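Local coordinates for unsaturated glucuronyl hydrolase (Streptococcus agalactiae, PDB 2ZZR), which hydrolyses unsaturated hyaluronan, chondroitin and heparin disaccharides, releasing the unsaturated uronic acid from glycosaminoglycan fragments, at residues A[216-221]-A[234-239]; A[169-174]-A[220-225]. All coordinates share one frame; numbering follows the deposited sequence.

Both contacts are built on strand 219-222, the middle strand of a small three-stranded antiparallel sheet in an otherwise mainly helical enzyme. Contact 2 pairs that strand with the edge strand 170-172 and is largely buried, with regular backbone hydrogen bonds and aromatic packing. Contact 1 is the more solvent-exposed, where the chain leading into the strand meets the loop that follows strand 229-233; packing and a CH-pi contact dominate it. The two share Phe-220 and Tyr-221 and touch where His-218 O probably accepts a hydrogen bond from Ile-173 N. Thr-234, a probable substrate-binding residue, takes part in contact 1, whereas Asp-174, the probable proton donor, only ends segment 169-174 and does not touch 220-225.

Contact 1. Residues A[216-221]-A[234-239]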
ATOM      1  N   ALA A 216       1.872  14.407  -4.856  1.00 19.05           N
ATOM      2  CA  ALA A 216       2.673  13.911  -3.746  1.00 19.47           C
ATOM      3  C   ALA A 216       4.161  13.994  -4.034  1.00 19.62           C
ATOM      4  O   ALA A 216       4.603  13.628  -5.126  1.00 19.93           O
ATOM      5  CB  ALA A 216       2.287  12.467  -3.430  1.00 19.25           C
ATOM      6  N   PHE A 217       4.917  14.483  -3.053  1.00 20.01           N
ATOM      7  CA  PHE A 217       6.357  14.240  -2.985  1.00 20.09           C
ATOM      8  C   PHE A 217       6.568  12.786  -2.568  1.00 20.01           C
ATOM      9  O   PHE A 217       5.687  12.162  -1.975  1.00 20.05           O
ATOM     10  CB  PHE A 217       7.022  15.126  -1.932  1.00 20.43           C
ATOM     11  CG  PHE A 217       7.184  16.563  -2.333  1.00 21.39           C
ATOM     12  CD1 PHE A 217       6.600  17.571  -1.573  1.00 21.82           C
ATOM     13  CD2 PHE A 217       7.943  16.918  -3.450  1.00 22.61           C
ATOM     14  CE1 PHE A 217       6.759  18.915  -1.923  1.00 22.90           C
ATOM     15  CE2 PHE A 217       8.098  18.253  -3.811  1.00 22.31           C
ATOM     16  CZ  PHE A 217       7.512  19.251  -3.040  1.00 22.45           C
ATOM     17  N   HIS A 218       7.745  12.252  -2.869  1.00 19.71           N
ATOM     18  CA  HIS A 218       8.156  10.953  -2.347  1.00 19.62           C
ATOM     19  C   HIS A 218       8.718  11.143  -0.944  1.00 19.05           C
ATOM     20  O   HIS A 218       8.352  10.425  -0.009  1.00 18.73           O
ATOM     21  CB  HIS A 218       9.210  10.328  -3.279  1.00 20.00           C
ATOM     22  CG  HIS A 218       9.918   9.142  -2.701  1.00 21.02           C
ATOM     23  ND1 HIS A 218       9.575   7.844  -3.008  1.00 22.66           N
ATOM     24  CD2 HIS A 218      10.970   9.059  -1.853  1.00 21.86           C
ATOM     25  CE1 HIS A 218      10.372   7.013  -2.361  1.00 22.34           C
ATOM     26  NE2 HIS A 218      11.232   7.725  -1.656  1.00 23.16           N
ATOM     27  N   THR A 219       9.597  12.135  -0.818  1.00 18.37           N
ATOM     28  CA  THR A 219      10.378  12.382   0.384  1.00 18.08           C
ATOM     29  C   THR A 219      10.165  13.819   0.856  1.00 17.78           C
ATOM     30  O   THR A 219       9.985  14.727   0.036  1.00 17.95           O
ATOM     31  CB  THR A 219      11.891  12.159   0.082  1.00 18.23           C
ATOM     32  OG1 THR A 219      12.129  10.776  -0.197  1.00 18.49           O
ATOM     33  CG2 THR A 219      12.771  12.570   1.247  1.00 17.97           C
ATOM     34  N   PHE A 220      10.184  14.028   2.170  1.00 17.48           N
ATOM     35  CA  PHE A 220      10.184  15.386   2.706  1.00 17.31           C
ATOM     36  C   PHE A 220      11.180  15.530   3.841  1.00 17.54           C
ATOM     37  O   PHE A 220      11.138  14.777   4.811  1.00 16.82           O
ATOM     38  CB  PHE A 220       8.786  15.848   3.150  1.00 17.45           C
ATOM     39  CG  PHE A 220       8.620  17.339   3.108  1.00 16.87           C
ATOM     40  CD1 PHE A 220       8.042  17.950   2.002  1.00 17.31           C
ATOM     41  CD2 PHE A 220       9.088  18.133   4.148  1.00 17.74           C
ATOM     42  CE1 PHE A 220       7.912  19.340   1.942  1.00 18.17           C
ATOM     43  CE2 PHE A 220       8.966  19.519   4.099  1.00 17.24           C
ATOM     44  CZ  PHE A 220       8.382  20.121   2.998  1.00 17.27           C
ATOM     45  N   TYR A 221      12.070  16.513   3.702  1.00 18.04           N
ATOM     46  CA  TYR A 221      13.129  16.763   4.675  1.00 18.65           C
ATOM     47  C   TYR A 221      12.728  17.760   5.749  1.00 18.77           C
ATOM     48  O   TYR A 221      11.994  18.709   5.486  1.00 19.35           O
ATOM     49  CB  TYR A 221      14.375  17.309   3.966  1.00 18.79           C
ATOM     50  CG  TYR A 221      15.142  16.268   3.197  1.00 19.08           C
ATOM     51  CD1 TYR A 221      14.828  15.984   1.867  1.00 18.07           C
ATOM     52  CD2 TYR A 221      16.184  15.565   3.801  1.00 18.82           C
ATOM     53  CE1 TYR A 221      15.544  15.019   1.154  1.00 19.93           C
ATOM     54  CE2 TYR A 221      16.905  14.599   3.094  1.00 19.66           C
ATOM     55  CZ  TYR A 221      16.577  14.333   1.783  1.00 19.32           C
ATOM     56  OH  TYR A 221      17.283  13.380   1.085  1.00 20.49           O
ATOM     57  N   THR A 234      10.887  14.784  -5.258  1.00 31.71           N
ATOM     58  CA  THR A 234      10.073  13.904  -6.109  1.00 32.72           C
ATOM     59  C   THR A 234      10.861  12.703  -6.657  1.00 33.00           C
ATOM     60  O   THR A 234      11.103  12.587  -7.871  1.00 33.46           O
ATOM     61  CB  THR A 234       9.423  14.678  -7.285  1.00 32.83           C
ATOM     62  OG1 THR A 234      10.446  15.287  -8.083  1.00 33.81           O
ATOM     63  CG2 THR A 234       8.471  15.754  -6.775  1.00 33.13           C
ATOM     64  N   ARG A 235      11.233  11.803  -5.753  0.50 33.00           N
ATOM     65  CA  ARG A 235      12.032  10.622  -6.081  0.50 32.88           C
ATOM     66  C   ARG A 235      11.200   9.519  -6.760  0.50 32.70           C
ATOM     67  O   ARG A 235      10.016   9.349  -6.467  0.50 32.78           O
ATOM     68  CB  ARG A 235      12.703  10.103  -4.802  0.50 32.92           C
ATOM     69  CG  ARG A 235      13.537   8.841  -4.945  0.50 33.14           C
ATOM     70  CD  ARG A 235      14.262   8.527  -3.645  0.50 33.05           C
ATOM     71  NE  ARG A 235      14.521   7.098  -3.493  0.50 33.36           N
ATOM     72  CZ  ARG A 235      15.595   6.466  -3.958  0.50 33.60           C
ATOM     73  NH1 ARG A 235      16.536   7.128  -4.619  0.50 33.82           N
ATOM     74  NH2 ARG A 235      15.725   5.161  -3.761  0.50 33.85           N
ATOM     75  N   GLN A 236      11.833   8.788  -7.679  1.00 32.32           N
ATOM     76  CA  GLN A 236      11.219   7.642  -8.352  0.50 31.95           C
ATOM     77  C   GLN A 236      10.342   8.006  -9.552  1.00 31.83           C
ATOM     78  O   GLN A 236       9.974   7.132 -10.340  1.00 31.68           O
ATOM     79  CB  GLN A 236      10.469   6.741  -7.358  0.50 31.87           C
ATOM     80  CG  GLN A 236      11.405   5.920  -6.471  0.50 31.79           C
ATOM     81  CD  GLN A 236      10.727   4.746  -5.787  0.50 31.63           C
ATOM     82  OE1 GLN A 236      10.172   3.858  -6.438  0.50 31.13           O
ATOM     83  NE2 GLN A 236      10.797   4.724  -4.463  0.50 31.39           N
ATOM     84  N   GLY A 237      10.032   9.291  -9.706  1.00 31.68           N
ATOM     85  CA  GLY A 237       9.260   9.760 -10.855  1.00 31.72           C
ATOM     86  C   GLY A 237      10.156  10.040 -12.049  1.00 31.94           C
ATOM     87  O   GLY A 237      11.379  10.061 -11.915  1.00 31.99           O
ATOM     88  N   TYR A 238       9.545  10.264 -13.210  1.00 32.02           N
ATOM     89  CA  TYR A 238      10.280  10.509 -14.457  1.00 32.23           C
ATOM     90  C   TYR A 238      11.191  11.735 -14.378  1.00 32.48           C
ATOM     91  O   TYR A 238      12.374  11.662 -14.731  1.00 32.57           O
ATOM     92  CB  TYR A 238       9.301  10.645 -15.627  1.00 32.32           C
ATOM     93  CG  TYR A 238       9.963  10.827 -16.978  1.00 32.69           C
ATOM     94  CD1 TYR A 238      10.593   9.761 -17.616  1.00 32.94           C
ATOM     95  CD2 TYR A 238       9.950  12.070 -17.621  1.00 33.17           C
ATOM     96  CE1 TYR A 238      11.198   9.920 -18.862  1.00 33.11           C
ATOM     97  CE2 TYR A 238      10.554  12.241 -18.869  1.00 33.28           C
ATOM     98  CZ  TYR A 238      11.175  11.159 -19.481  1.00 33.26           C
ATOM     99  OH  TYR A 238      11.773  11.311 -20.713  1.00 33.53           O
ATOM    100  N   SER A 239      10.636  12.849 -13.911  1.00 32.41           N
ATOM    101  CA  SER A 239      11.366  14.112 -13.832  1.00 32.70           C
ATOM    102  C   SER A 239      10.924  14.908 -12.606  1.00 32.71           C
ATOM    103  O   SER A 239      10.015  14.493 -11.887  1.00 32.43           O
ATOM    104  CB  SER A 239      11.150  14.933 -15.109  1.00 32.60           C
ATOM    105  OG  SER A 239       9.808  15.379 -15.221  1.00 33.47           O
TER
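Phe-217 and Thr-234 bring the two backbones closest, their CA atoms 4.9 Å apart, and no backbone hydrogen bond joins residues 216-221 to residues 234-239. Just beyond this point His-218 and Thr-219 both face Val-233 in a classic beta bulge, at the start of strand 219-222. Here the Thr-234 methyl CG2 meets the Phe-217 ring obliquely, 3.6 Å from CD2. Next along, His-218 leans toward the loop with CG anti to the backbone N (chi1 168°), which lays its ring along the aliphatic part of Arg-235. Arg-235 CB sits over one ring face, 3.9 Å from the centroid of the His-218 ring, as a CH-pi contact. In one of its conformers the arginine chain then runs on, extended, beside the imidazole in the same direction. His-218 CB also packs against Arg-235 O at 3.4 Å. The Gln-236 side chain crosses the imidazole obliquely, though which atoms meet is doubtful, and Trp-244 also meets that ring. Thr-234 probably binds substrate, as does Gly-232, close to the Phe-217 side chain. The contact is thus mainly packing, in which the aliphatic root of Arg-235 shields one face of the His-218 ring next to the substrate site.

Contact 2. Residues A[169-174]-A[220-225]; sequences YRLIID and FYFDPE
Arg-170 and Tyr-221 form a non-hydrogen-bonded pair, and Leu-171 and Phe-220 the adjoining hydrogen-bonded pair, of an antiparallel ladder. Leu-171 N donates to Phe-220 O at 3.0 Å, and Phe-220 N returns the bond to Leu-171 O at 2.9 Å. A third bond, from Phe-222 N to Tyr-169 O, is almost straight at 172° and extends the pairing to the residue before strand 170-172. Two CH-pi contacts follow. The Tyr-169 ring, swung out with CG anti to its N (chi1 -159°), receives Pro-224 CB squarely over one face, 3.8 Å from its centroid. Arg-170 CB lies over a face of the Tyr-221 ring, and Arg-170 CD approaches Tyr-221 OH at 3.7 Å. On the face of Leu-171 and Phe-220, opposite that of Arg-170 and Tyr-221, Leu-171 CD2 reaches Phe-222 CE1 at 3.7 Å. Among polar groups, a water donates to both Tyr-169 OH and Pro-224 O, while Lys-153 O bonds to the same hydroxyl. Asp-223 OD1 accepts from Glu-225 N, an Asx turn that shapes the chain leaving the strand. Helix 192-209 covers Leu-171, Phe-220 and Phe-222, and Trp-160 makes a cation-pi contact with Arg-170, whose NH2 also hydrogen-bonds to Trp-160 O. Strand 229-233 flanks strand 219-222 on its other edge, while beyond strand 170-172 the chain runs to Asp-174, the probable proton donor, beside Trp-250 of helix 245-262.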
ATOM      1  N   TYR A 169      17.505  13.205   7.179  1.00 17.47           N
ATOM      2  CA  TYR A 169      16.451  13.544   8.140  1.00 17.50           C
ATOM      3  C   TYR A 169      15.140  13.838   7.416  1.00 17.18           C
ATOM      4  O   TYR A 169      14.794  14.993   7.138  1.00 17.34           O
ATOM      5  CB  TYR A 169      16.906  14.734   8.985  1.00 17.63           C
ATOM      6  CG  TYR A 169      16.195  14.894  10.306  1.00 17.83           C
ATOM      7  CD1 TYR A 169      16.458  14.031  11.370  1.00 18.48           C
ATOM      8  CD2 TYR A 169      15.286  15.929  10.502  1.00 17.98           C
ATOM      9  CE1 TYR A 169      15.820  14.191  12.594  1.00 19.15           C
ATOM     10  CE2 TYR A 169      14.642  16.098  11.726  1.00 18.04           C
ATOM     11  CZ  TYR A 169      14.918  15.232  12.761  1.00 18.38           C
ATOM     12  OH  TYR A 169      14.288  15.391  13.969  1.00 19.16           O
ATOM     13  N   ARG A 170      14.416  12.769   7.094  1.00 16.75           N
ATOM     14  CA  ARG A 170      13.305  12.871   6.168  1.00 16.14           C
ATOM     15  C   ARG A 170      12.275  11.782   6.436  1.00 16.05           C
ATOM     16  O   ARG A 170      12.591  10.754   7.051  1.00 16.21           O
ATOM     17  CB  ARG A 170      13.815  12.752   4.727  1.00 16.10           C
ATOM     18  CG  ARG A 170      14.208  11.317   4.325  1.00 15.41           C
ATOM     19  CD  ARG A 170      15.427  11.262   3.408  1.00 16.43           C
ATOM     20  NE  ARG A 170      15.576   9.930   2.820  1.00 15.60           N
ATOM     21  CZ  ARG A 170      16.093   8.873   3.446  1.00 15.85           C
ATOM     22  NH1 ARG A 170      16.164   7.710   2.813  1.00 14.77           N
ATOM     23  NH2 ARG A 170      16.536   8.966   4.697  1.00 16.95           N
ATOM     24  N   LEU A 171      11.050  12.029   5.972  1.00 16.08           N
ATOM     25  CA  LEU A 171      10.020  10.992   5.910  1.00 15.51           C
ATOM     26  C   LEU A 171       9.752  10.640   4.452  1.00 15.49           C
ATOM     27  O   LEU A 171      10.052  11.425   3.548  1.00 15.54           O
ATOM     28  CB  LEU A 171       8.723  11.442   6.608  1.00 15.64           C
ATOM     29  CG  LEU A 171       7.939  12.666   6.100  1.00 14.89           C
ATOM     30  CD1 LEU A 171       7.118  12.376   4.834  1.00 16.32           C
ATOM     31  CD2 LEU A 171       7.019  13.210   7.198  1.00 15.15           C
ATOM     32  N   ILE A 172       9.171   9.466   4.227  1.00 15.06           N
ATOM     33  CA  ILE A 172       8.774   9.044   2.890  1.00 15.47           C
ATOM     34  C   ILE A 172       7.273   8.750   2.941  1.00 15.19           C
ATOM     35  O   ILE A 172       6.766   8.316   3.973  1.00 15.24           O
ATOM     36  CB  ILE A 172       9.616   7.827   2.409  1.00 15.19           C
ATOM     37  CG1 ILE A 172      11.097   8.244   2.292  1.00 16.04           C
ATOM     38  CG2 ILE A 172       9.102   7.279   1.073  1.00 16.53           C
ATOM     39  CD1 ILE A 172      12.051   7.111   1.959  1.00 16.08           C
ATOM     40  N   ILE A 173       6.568   9.029   1.849  1.00 15.34           N
ATOM     41  CA  ILE A 173       5.102   8.982   1.859  1.00 15.50           C
ATOM     42  C   ILE A 173       4.535   7.590   2.166  1.00 15.58           C
ATOM     43  O   ILE A 173       3.441   7.471   2.742  1.00 15.33           O
ATOM     44  CB  ILE A 173       4.487   9.545   0.545  1.00 15.54           C
ATOM     45  CG1 ILE A 173       2.973   9.763   0.722  1.00 15.59           C
ATOM     46  CG2 ILE A 173       4.850   8.665  -0.660  1.00 16.02           C
ATOM     47  CD1 ILE A 173       2.323  10.592  -0.362  1.00 15.68           C
ATOM     48  N   ASP A 174       5.278   6.543   1.809  1.00 15.64           N
ATOM     49  CA  ASP A 174       4.788   5.183   2.073  1.00 15.78           C
ATOM     50  C   ASP A 174       4.706   4.859   3.569  1.00 15.10           C
ATOM     51  O   ASP A 174       4.071   3.880   3.967  1.00 15.05           O
ATOM     52  CB  ASP A 174       5.576   4.123   1.283  1.00 16.31           C
ATOM     53  CG  ASP A 174       7.001   3.930   1.779  1.00 18.37           C
ATOM     54  OD1 ASP A 174       7.647   2.987   1.283  1.00 22.93           O
ATOM     55  OD2 ASP A 174       7.491   4.687   2.646  1.00 20.65           O
ATOM     56  N   PHE A 220      10.184  14.028   2.170  1.00 17.48           N
ATOM     57  CA  PHE A 220      10.184  15.386   2.706  1.00 17.31           C
ATOM     58  C   PHE A 220      11.180  15.530   3.841  1.00 17.54           C
ATOM     59  O   PHE A 220      11.138  14.777   4.811  1.00 16.82           O
ATOM     60  CB  PHE A 220       8.786  15.848   3.150  1.00 17.45           C
ATOM     61  CG  PHE A 220       8.620  17.339   3.108  1.00 16.87           C
ATOM     62  CD1 PHE A 220       8.042  17.950   2.002  1.00 17.31           C
ATOM     63  CD2 PHE A 220       9.088  18.133   4.148  1.00 17.74           C
ATOM     64  CE1 PHE A 220       7.912  19.340   1.942  1.00 18.17           C
ATOM     65  CE2 PHE A 220       8.966  19.519   4.099  1.00 17.24           C
ATOM     66  CZ  PHE A 220       8.382  20.121   2.998  1.00 17.27           C
ATOM     67  N   TYR A 221      12.070  16.513   3.702  1.00 18.04           N
ATOM     68  CA  TYR A 221      13.129  16.763   4.675  1.00 18.65           C
ATOM     69  C   TYR A 221      12.728  17.760   5.749  1.00 18.77           C
ATOM     70  O   TYR A 221      11.994  18.709   5.486  1.00 19.35           O
ATOM     71  CB  TYR A 221      14.375  17.309   3.966  1.00 18.79           C
ATOM     72  CG  TYR A 221      15.142  16.268   3.197  1.00 19.08           C
ATOM     73  CD1 TYR A 221      14.828  15.984   1.867  1.00 18.07           C
ATOM     74  CD2 TYR A 221      16.184  15.565   3.801  1.00 18.82           C
ATOM     75  CE1 TYR A 221      15.544  15.019   1.154  1.00 19.93           C
ATOM     76  CE2 TYR A 221      16.905  14.599   3.094  1.00 19.66           C
ATOM     77  CZ  TYR A 221      16.577  14.333   1.783  1.00 19.32           C
ATOM     78  OH  TYR A 221      17.283  13.380   1.085  1.00 20.49           O
ATOM     79  N   PHE A 222      13.249  17.543   6.948  1.00 19.53           N
ATOM     80  CA  PHE A 222      13.055  18.444   8.077  1.00 20.45           C
ATOM     81  C   PHE A 222      14.405  18.898   8.618  1.00 21.45           C
ATOM     82  O   PHE A 222      15.435  18.277   8.340  1.00 21.37           O
ATOM     83  CB  PHE A 222      12.246  17.750   9.176  1.00 20.55           C
ATOM     84  CG  PHE A 222      10.822  17.476   8.786  1.00 19.91           C
ATOM     85  CD1 PHE A 222      10.499  16.375   7.990  1.00 20.15           C
ATOM     86  CD2 PHE A 222       9.802  18.325   9.200  1.00 20.22           C
ATOM     87  CE1 PHE A 222       9.180  16.127   7.617  1.00 19.80           C
ATOM     88  CE2 PHE A 222       8.476  18.085   8.830  1.00 20.45           C
ATOM     89  CZ  PHE A 222       8.167  16.981   8.034  1.00 20.36           C
ATOM     90  N   ASP A 223      14.398  19.989   9.378  1.00 22.31           N
ATOM     91  CA  ASP A 223      15.604  20.462  10.056  1.00 23.40           C
ATOM     92  C   ASP A 223      15.749  19.752  11.407  1.00 23.72           C
ATOM     93  O   ASP A 223      14.875  19.873  12.267  1.00 23.57           O
ATOM     94  CB  ASP A 223      15.542  21.987  10.232  1.00 23.85           C
ATOM     95  CG  ASP A 223      16.863  22.583  10.706  1.00 25.70           C
ATOM     96  OD1 ASP A 223      17.414  22.105  11.712  1.00 26.88           O
ATOM     97  OD2 ASP A 223      17.337  23.545  10.071  1.00 29.00           O
ATOM     98  N   PRO A 224      16.850  18.993  11.599  1.00 24.16           N
ATOM     99  CA  PRO A 224      17.031  18.245  12.848  1.00 24.98           C
ATOM    100  C   PRO A 224      17.197  19.109  14.096  1.00 25.70           C
ATOM    101  O   PRO A 224      16.964  18.623  15.204  1.00 25.83           O
ATOM    102  CB  PRO A 224      18.290  17.408  12.590  1.00 24.81           C
ATOM    103  CG  PRO A 224      18.996  18.094  11.494  1.00 24.62           C
ATOM    104  CD  PRO A 224      17.956  18.762  10.654  1.00 24.46           C
ATOM    105  N   GLU A 225      17.587  20.369  13.915  1.00 26.78           N
ATOM    106  CA  GLU A 225      17.758  21.290  15.045  1.00 27.92           C
ATOM    107  C   GLU A 225      16.442  21.930  15.485  1.00 27.84           C
ATOM    108  O   GLU A 225      16.137  21.963  16.680  1.00 28.21           O
ATOM    109  CB  GLU A 225      18.793  22.379  14.719  1.00 28.18           C
ATOM    110  CG  GLU A 225      20.162  21.850  14.270  1.00 30.44           C
ATOM    111  CD  GLU A 225      20.736  20.792  15.205  1.00 33.35           C
ATOM    112  OE1 GLU A 225      20.726  21.007  16.439  1.00 34.61           O
ATOM    113  OE2 GLU A 225      21.205  19.746  14.702  1.00 35.30           O
TER
HETATM  114  O   HOH W   1      16.706  15.969  16.018  1.00 28.03           O